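Local coordinates for peptidoglycan D,D-transpeptidase FtsI (PDB 6SYN), which probably cross-links peptidoglycan strands as a class B penicillin-binding protein, a D,D-transpeptidase of the periplasm whose active site is the target of beta-lactam antibiotics, at residues A196-V208 and E216-P228. Residues are numbered along the deposited sequence; the frame is centred on the assembly and turned at random.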
ATOM      1  N   ALA A 196     -12.400   5.996   2.523  1.00 12.36           N
ATOM      2  CA  ALA A 196     -12.122   5.939   3.979  1.00 12.25           C
ATOM      3  C   ALA A 196     -11.060   6.974   4.375  1.00 12.22           C
ATOM      4  O   ALA A 196     -11.183   7.550   5.476  1.00 12.43           O
ATOM      5  CB  ALA A 196     -11.698   4.553   4.376  1.00 12.17           C
ATOM      6  N   VAL A 197     -10.054   7.206   3.528  1.00 12.08           N
ATOM      7  CA  VAL A 197      -8.971   8.193   3.812  1.00 12.06           C
ATOM      8  C   VAL A 197      -9.560   9.611   3.763  1.00 11.99           C
ATOM      9  O   VAL A 197      -9.092  10.457   4.532  1.00 11.93           O
ATOM     10  CB  VAL A 197      -7.754   8.006   2.878  1.00 12.00           C
ATOM     11  CG1 VAL A 197      -7.000   9.306   2.610  1.00 11.93           C
ATOM     12  CG2 VAL A 197      -6.804   6.956   3.437  1.00 11.92           C
ATOM     13  N   ALA A 198     -10.562   9.853   2.915  1.00 12.14           N
ATOM     14  CA  ALA A 198     -11.252  11.158   2.788  1.00 12.42           C
ATOM     15  C   ALA A 198     -12.189  11.380   3.985  1.00 12.65           C
ATOM     16  O   ALA A 198     -12.183  12.498   4.542  1.00 12.62           O
ATOM     17  CB  ALA A 198     -11.998  11.226   1.477  1.00 12.42           C
ATOM     18  N   PHE A 199     -12.952  10.349   4.367  1.00 13.00           N
ATOM     19  CA  PHE A 199     -13.975  10.372   5.451  1.00 13.28           C
ATOM     20  C   PHE A 199     -13.302  10.682   6.794  1.00 13.08           C
ATOM     21  O   PHE A 199     -13.898  11.406   7.615  1.00 13.30           O
ATOM     22  CB  PHE A 199     -14.708   9.028   5.493  1.00 13.76           C
ATOM     23  CG  PHE A 199     -15.997   8.995   6.275  1.00 14.12           C
ATOM     24  CD1 PHE A 199     -17.106   9.713   5.853  1.00 14.53           C
ATOM     25  CD2 PHE A 199     -16.120   8.200   7.405  1.00 14.27           C
ATOM     26  CE1 PHE A 199     -18.301   9.659   6.558  1.00 14.63           C
ATOM     27  CE2 PHE A 199     -17.312   8.154   8.113  1.00 14.42           C
ATOM     28  CZ  PHE A 199     -18.400   8.883   7.691  1.00 14.48           C
ATOM     29  N   ASN A 200     -12.088  10.157   6.991  1.00 12.77           N
ATOM     30  CA  ASN A 200     -11.307  10.231   8.256  1.00 12.44           C
ATOM     31  C   ASN A 200     -10.275  11.362   8.194  1.00 12.32           C
ATOM     32  O   ASN A 200      -9.475  11.472   9.152  1.00 12.14           O
ATOM     33  CB  ASN A 200     -10.624   8.895   8.549  1.00 12.30           C
ATOM     34  CG  ASN A 200     -11.608   7.826   8.966  1.00 12.13           C
ATOM     35  OD1 ASN A 200     -12.100   7.845  10.092  1.00 11.91           O
ATOM     36  ND2 ASN A 200     -11.896   6.897   8.068  1.00 12.05           N
ATOM     37  N   LYS A 201     -10.294  12.166   7.123  1.00 12.33           N
ATOM     38  CA  LYS A 201      -9.402  13.342   6.932  1.00 12.36           C
ATOM     39  C   LYS A 201      -7.976  12.929   7.302  1.00 12.47           C
ATOM     40  O   LYS A 201      -7.322  13.640   8.084  1.00 12.39           O
ATOM     41  CB  LYS A 201      -9.924  14.525   7.750  1.00 12.24           C
ATOM     42  CG  LYS A 201     -11.380  14.881   7.476  1.00 12.25           C
ATOM     43  CD  LYS A 201     -11.791  16.254   7.967  1.00 12.27           C
ATOM     44  CE  LYS A 201     -11.423  16.517   9.411  1.00 12.22           C
ATOM     45  NZ  LYS A 201     -12.248  17.602   9.991  1.00 12.22           N
ATOM     46  N   ALA A 202      -7.548  11.789   6.761  1.00 12.83           N
ATOM     47  CA  ALA A 202      -6.242  11.145   7.012  1.00 13.11           C
ATOM     48  C   ALA A 202      -5.180  11.786   6.116  1.00 13.38           C
ATOM     49  O   ALA A 202      -5.533  12.272   5.029  1.00 13.33           O
ATOM     50  CB  ALA A 202      -6.354   9.659   6.768  1.00 13.02           C
ATOM     51  N   GLU A 203      -3.929  11.798   6.578  1.00 14.04           N
ATOM     52  CA  GLU A 203      -2.749  12.238   5.788  1.00 14.51           C
ATOM     53  C   GLU A 203      -2.627  11.336   4.557  1.00 13.91           C
ATOM     54  O   GLU A 203      -2.401  11.863   3.453  1.00 13.99           O
ATOM     55  CB  GLU A 203      -1.479  12.179   6.637  1.00 15.30           C
ATOM     56  CG  GLU A 203      -0.283  12.835   5.974  1.00 16.05           C
ATOM     57  CD  GLU A 203       1.012  12.717   6.759  1.00 16.90           C
ATOM     58  OE1 GLU A 203       0.954  12.738   8.004  1.00 17.56           O
ATOM     59  OE2 GLU A 203       2.077  12.595   6.122  1.00 17.98           O
ATOM     60  N   SER A 204      -2.775  10.026   4.756  1.00 13.17           N
ATOM     61  CA  SER A 204      -2.701   9.009   3.684  1.00 12.75           C
ATOM     62  C   SER A 204      -3.291   7.689   4.183  1.00 12.46           C
ATOM     63  O   SER A 204      -3.660   7.590   5.370  1.00 12.38           O
ATOM     64  CB  SER A 204      -1.277   8.842   3.184  1.00 12.77           C
ATOM     65  OG  SER A 204      -0.580   7.823   3.888  1.00 12.83           O
ATOM     66  N   GLY A 205      -3.399   6.730   3.274  1.00 12.10           N
ATOM     67  CA  GLY A 205      -3.693   5.322   3.577  1.00 11.81           C
ATOM     68  C   GLY A 205      -2.995   4.446   2.566  1.00 11.45           C
ATOM     69  O   GLY A 205      -2.561   4.983   1.529  1.00 11.57           O
ATOM     70  N   THR A 206      -2.845   3.162   2.865  1.00 10.93           N
ATOM     71  CA  THR A 206      -2.415   2.148   1.876  1.00 10.64           C
ATOM     72  C   THR A 206      -3.063   0.815   2.257  1.00 10.32           C
ATOM     73  O   THR A 206      -3.209   0.536   3.469  1.00 10.00           O
ATOM     74  CB  THR A 206      -0.889   2.142   1.681  1.00 10.67           C
ATOM     75  OG1 THR A 206      -0.436   0.796   1.517  1.00 10.87           O
ATOM     76  CG2 THR A 206      -0.119   2.791   2.808  1.00 10.71           C
ATOM     77  N   ALA A 207      -3.507   0.085   1.234  1.00 10.06           N
ATOM     78  CA  ALA A 207      -4.057  -1.282   1.321  1.00  9.89           C
ATOM     79  C   ALA A 207      -3.210  -2.185   0.428  1.00  9.77           C
ATOM     80  O   ALA A 207      -3.022  -1.829  -0.754  1.00  9.74           O
ATOM     81  CB  ALA A 207      -5.505  -1.289   0.901  1.00  9.89           C
ATOM     82  N   VAL A 208      -2.690  -3.282   0.985  1.00  9.52           N
ATOM     83  CA  VAL A 208      -1.965  -4.333   0.216  1.00  9.28           C
ATOM     84  C   VAL A 208      -2.735  -5.648   0.368  1.00  9.13           C
ATOM     85  O   VAL A 208      -3.060  -6.017   1.514  1.00  8.95           O
ATOM     86  CB  VAL A 208      -0.495  -4.462   0.657  1.00  9.21           C
ATOM     87  CG1 VAL A 208       0.242  -5.524  -0.147  1.00  9.19           C
ATOM     88  CG2 VAL A 208       0.233  -3.133   0.563  1.00  9.20           C
ATOM     89  N   GLU A 216       1.901 -13.608  -4.927  1.00 10.02           N
ATOM     90  CA  GLU A 216       1.558 -12.570  -5.926  1.00 10.13           C
ATOM     91  C   GLU A 216       0.875 -11.396  -5.211  1.00 10.13           C
ATOM     92  O   GLU A 216       0.067 -11.651  -4.285  1.00  9.98           O
ATOM     93  CB  GLU A 216       0.644 -13.168  -6.991  1.00 10.23           C
ATOM     94  CG  GLU A 216       1.346 -14.116  -7.936  1.00 10.31           C
ATOM     95  CD  GLU A 216       0.376 -14.804  -8.876  1.00 10.43           C
ATOM     96  OE1 GLU A 216      -0.447 -15.604  -8.389  1.00 10.73           O
ATOM     97  OE2 GLU A 216       0.414 -14.504 -10.080  1.00 10.61           O
ATOM     98  N   VAL A 217       1.205 -10.162  -5.611  1.00 10.04           N
ATOM     99  CA  VAL A 217       0.509  -8.923  -5.161  1.00 10.03           C
ATOM    100  C   VAL A 217      -0.690  -8.718  -6.086  1.00  9.98           C
ATOM    101  O   VAL A 217      -0.466  -8.350  -7.255  1.00  9.99           O
ATOM    102  CB  VAL A 217       1.431  -7.690  -5.168  1.00 10.16           C
ATOM    103  CG1 VAL A 217       0.683  -6.447  -4.709  1.00 10.18           C
ATOM    104  CG2 VAL A 217       2.690  -7.900  -4.334  1.00 10.17           C
ATOM    105  N   LEU A 218      -1.897  -8.974  -5.573  1.00  9.85           N
ATOM    106  CA  LEU A 218      -3.184  -8.896  -6.311  1.00  9.79           C
ATOM    107  C   LEU A 218      -3.685  -7.450  -6.334  1.00  9.81           C
ATOM    108  O   LEU A 218      -4.380  -7.084  -7.303  1.00  9.86           O
ATOM    109  CB  LEU A 218      -4.198  -9.825  -5.634  1.00  9.81           C
ATOM    110  CG  LEU A 218      -3.873 -11.313  -5.737  1.00  9.82           C
ATOM    111  CD1 LEU A 218      -4.774 -12.146  -4.841  1.00  9.75           C
ATOM    112  CD2 LEU A 218      -3.961 -11.787  -7.182  1.00  9.81           C
ATOM    113  N   ALA A 219      -3.377  -6.670  -5.296  1.00  9.84           N
ATOM    114  CA  ALA A 219      -3.784  -5.252  -5.183  1.00  9.87           C
ATOM    115  C   ALA A 219      -2.774  -4.489  -4.323  1.00  9.99           C
ATOM    116  O   ALA A 219      -2.313  -5.049  -3.317  1.00  9.98           O
ATOM    117  CB  ALA A 219      -5.178  -5.169  -4.619  1.00  9.81           C
ATOM    118  N   MET A 220      -2.461  -3.252  -4.718  1.00 10.23           N
ATOM    119  CA  MET A 220      -1.545  -2.331  -3.996  1.00 10.48           C
ATOM    120  C   MET A 220      -1.958  -0.885  -4.305  1.00 10.48           C
ATOM    121  O   MET A 220      -1.575  -0.369  -5.378  1.00 10.59           O
ATOM    122  CB  MET A 220      -0.097  -2.572  -4.433  1.00 10.84           C
ATOM    123  CG  MET A 220       0.929  -1.830  -3.604  1.00 11.12           C
ATOM    124  SD  MET A 220       2.569  -1.932  -4.357  1.00 11.62           S
ATOM    125  CE  MET A 220       3.300  -3.250  -3.389  1.00 11.60           C
ATOM    126  N   ALA A 221      -2.716  -0.259  -3.400  1.00 10.32           N
ATOM    127  CA  ALA A 221      -3.319   1.078  -3.592  1.00 10.20           C
ATOM    128  C   ALA A 221      -2.880   2.032  -2.478  1.00 10.17           C
ATOM    129  O   ALA A 221      -2.548   1.567  -1.373  1.00 10.05           O
ATOM    130  CB  ALA A 221      -4.819   0.960  -3.648  1.00 10.19           C
ATOM    131  N   ASN A 222      -2.870   3.328  -2.793  1.00 10.32           N
ATOM    132  CA  ASN A 222      -2.528   4.437  -1.867  1.00 10.36           C
ATOM    133  C   ASN A 222      -3.518   5.579  -2.092  1.00 10.47           C
ATOM    134  O   ASN A 222      -3.918   5.811  -3.249  1.00 10.43           O
ATOM    135  CB  ASN A 222      -1.104   4.950  -2.073  1.00 10.34           C
ATOM    136  CG  ASN A 222      -0.078   3.840  -2.150  1.00 10.41           C
ATOM    137  OD1 ASN A 222       0.316   3.282  -1.125  1.00 10.35           O
ATOM    138  ND2 ASN A 222       0.360   3.515  -3.359  1.00 10.21           N
ATOM    139  N   SER A 223      -3.907   6.246  -1.014  1.00 10.68           N
ATOM    140  CA  SER A 223      -4.631   7.538  -1.039  1.00 10.91           C
ATOM    141  C   SER A 223      -3.856   8.517  -0.165  1.00 11.18           C
ATOM    142  O   SER A 223      -3.528   8.177   0.968  1.00 11.16           O
ATOM    143  CB  SER A 223      -6.049   7.370  -0.577  1.00 10.89           C
ATOM    144  OG  SER A 223      -6.750   8.603  -0.641  1.00 10.79           O
ATOM    145  N   PRO A 224      -3.529   9.740  -0.647  1.00 11.51           N
ATOM    146  CA  PRO A 224      -3.966  10.231  -1.959  1.00 11.67           C
ATOM    147  C   PRO A 224      -3.216   9.655  -3.170  1.00 11.90           C
ATOM    148  O   PRO A 224      -2.092   9.200  -3.024  1.00 11.88           O
ATOM    149  CB  PRO A 224      -3.660  11.730  -1.866  1.00 11.59           C
ATOM    150  CG  PRO A 224      -2.443  11.784  -0.976  1.00 11.55           C
ATOM    151  CD  PRO A 224      -2.715  10.729   0.076  1.00 11.53           C
ATOM    152  N   SER A 225      -3.862   9.689  -4.335  1.00 12.17           N
ATOM    153  CA  SER A 225      -3.268   9.264  -5.625  1.00 12.56           C
ATOM    154  C   SER A 225      -3.063  10.501  -6.498  1.00 13.10           C
ATOM    155  O   SER A 225      -2.958  11.607  -5.929  1.00 13.83           O
ATOM    156  CB  SER A 225      -4.108   8.221  -6.307  1.00 12.60           C
ATOM    157  OG  SER A 225      -3.328   7.487  -7.245  1.00 12.55           O
ATOM    158  N   TYR A 226      -2.963  10.303  -7.813  1.00 13.45           N
ATOM    159  CA  TYR A 226      -2.806  11.365  -8.836  1.00 13.84           C
ATOM    160  C   TYR A 226      -3.366  10.835 -10.149  1.00 14.73           C
ATOM    161  O   TYR A 226      -3.471   9.603 -10.287  1.00 15.05           O
ATOM    162  CB  TYR A 226      -1.341  11.788  -8.988  1.00 13.66           C
ATOM    163  CG  TYR A 226      -0.406  10.792  -9.631  1.00 13.39           C
ATOM    164  CD1 TYR A 226      -0.257  10.726 -11.007  1.00 13.52           C
ATOM    165  CD2 TYR A 226       0.383   9.955  -8.862  1.00 13.42           C
ATOM    166  CE1 TYR A 226       0.624   9.834 -11.602  1.00 13.50           C
ATOM    167  CE2 TYR A 226       1.265   9.056  -9.439  1.00 13.52           C
ATOM    168  CZ  TYR A 226       1.391   8.996 -10.813  1.00 13.56           C
ATOM    169  OH  TYR A 226       2.267   8.109 -11.368  1.00 13.55           O
ATOM    170  N   ASN A 227      -3.706  11.733 -11.074  1.00 15.87           N
ATOM    171  CA  ASN A 227      -4.160  11.352 -12.434  1.00 16.78           C
ATOM    172  C   ASN A 227      -2.959  11.362 -13.380  1.00 17.33           C
ATOM    173  O   ASN A 227      -2.375  12.412 -13.639  1.00 17.11           O
ATOM    174  CB  ASN A 227      -5.313  12.229 -12.918  1.00 16.90           C
ATOM    175  CG  ASN A 227      -5.961  11.691 -14.179  1.00 17.23           C
ATOM    176  OD1 ASN A 227      -5.554  10.661 -14.718  1.00 16.82           O
ATOM    177  ND2 ASN A 227      -6.984  12.383 -14.655  1.00 17.50           N
ATOM    178  N   PRO A 228      -2.563  10.187 -13.922  1.00 18.46           N
ATOM    179  CA  PRO A 228      -1.378  10.073 -14.774  1.00 19.49           C
ATOM    180  C   PRO A 228      -1.651  10.403 -16.247  1.00 20.85           C
ATOM    181  O   PRO A 228      -0.720  10.410 -17.017  1.00 21.03           O
ATOM    182  CB  PRO A 228      -1.013   8.590 -14.632  1.00 18.89           C
ATOM    183  CG  PRO A 228      -2.351   7.899 -14.471  1.00 18.89           C
ATOM    184  CD  PRO A 228      -3.235   8.891 -13.743  1.00 18.53           C
TER
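Ser-223 has its OG anti to the backbone N (chi1 -178°), which lays the hydroxyl beside Val-197, 3.3 Å from the CG1 branch; OG also makes a weak hydrogen bond with ND2 of Asn-194. On the other face of the sheet CG of Asn-222 turns back beside its backbone N (chi1 -48°), bringing OD1 into van der Waals contact with CB of Thr-206 at 3.3 Å; the two side chains run alongside each other. ND2 is hydrogen-bonded to OD1 of Asn-241, and OD1 of Asn-222 takes a weak hydrogen bond from N of Ala-243. Strands 204-208 and 217-223 pair antiparallel, at 170°: N of Gly-205 to O of Ser-223 at 2.7 Å, and N of Ser-223 to O of Gly-205 at 3.1 Å, with Ala-207 and Ala-221 the next hydrogen-bonded pair. CA of Gly-205, without a side chain, lies 3.5 Å from CG2 of Val-197, so the helix end packs directly on strand backbone. Beyond the last rung, the cis peptide before Pro-224 accompanies the chain's departure, its CD against O of Glu-203. This hairpin edges the five-stranded antiparallel sheet of the transpeptidase domain: strand 471-478 flanks 204-211, helix 183-199 covers the alanine face, and helix 121-124 touches Met-220 and Asn-222.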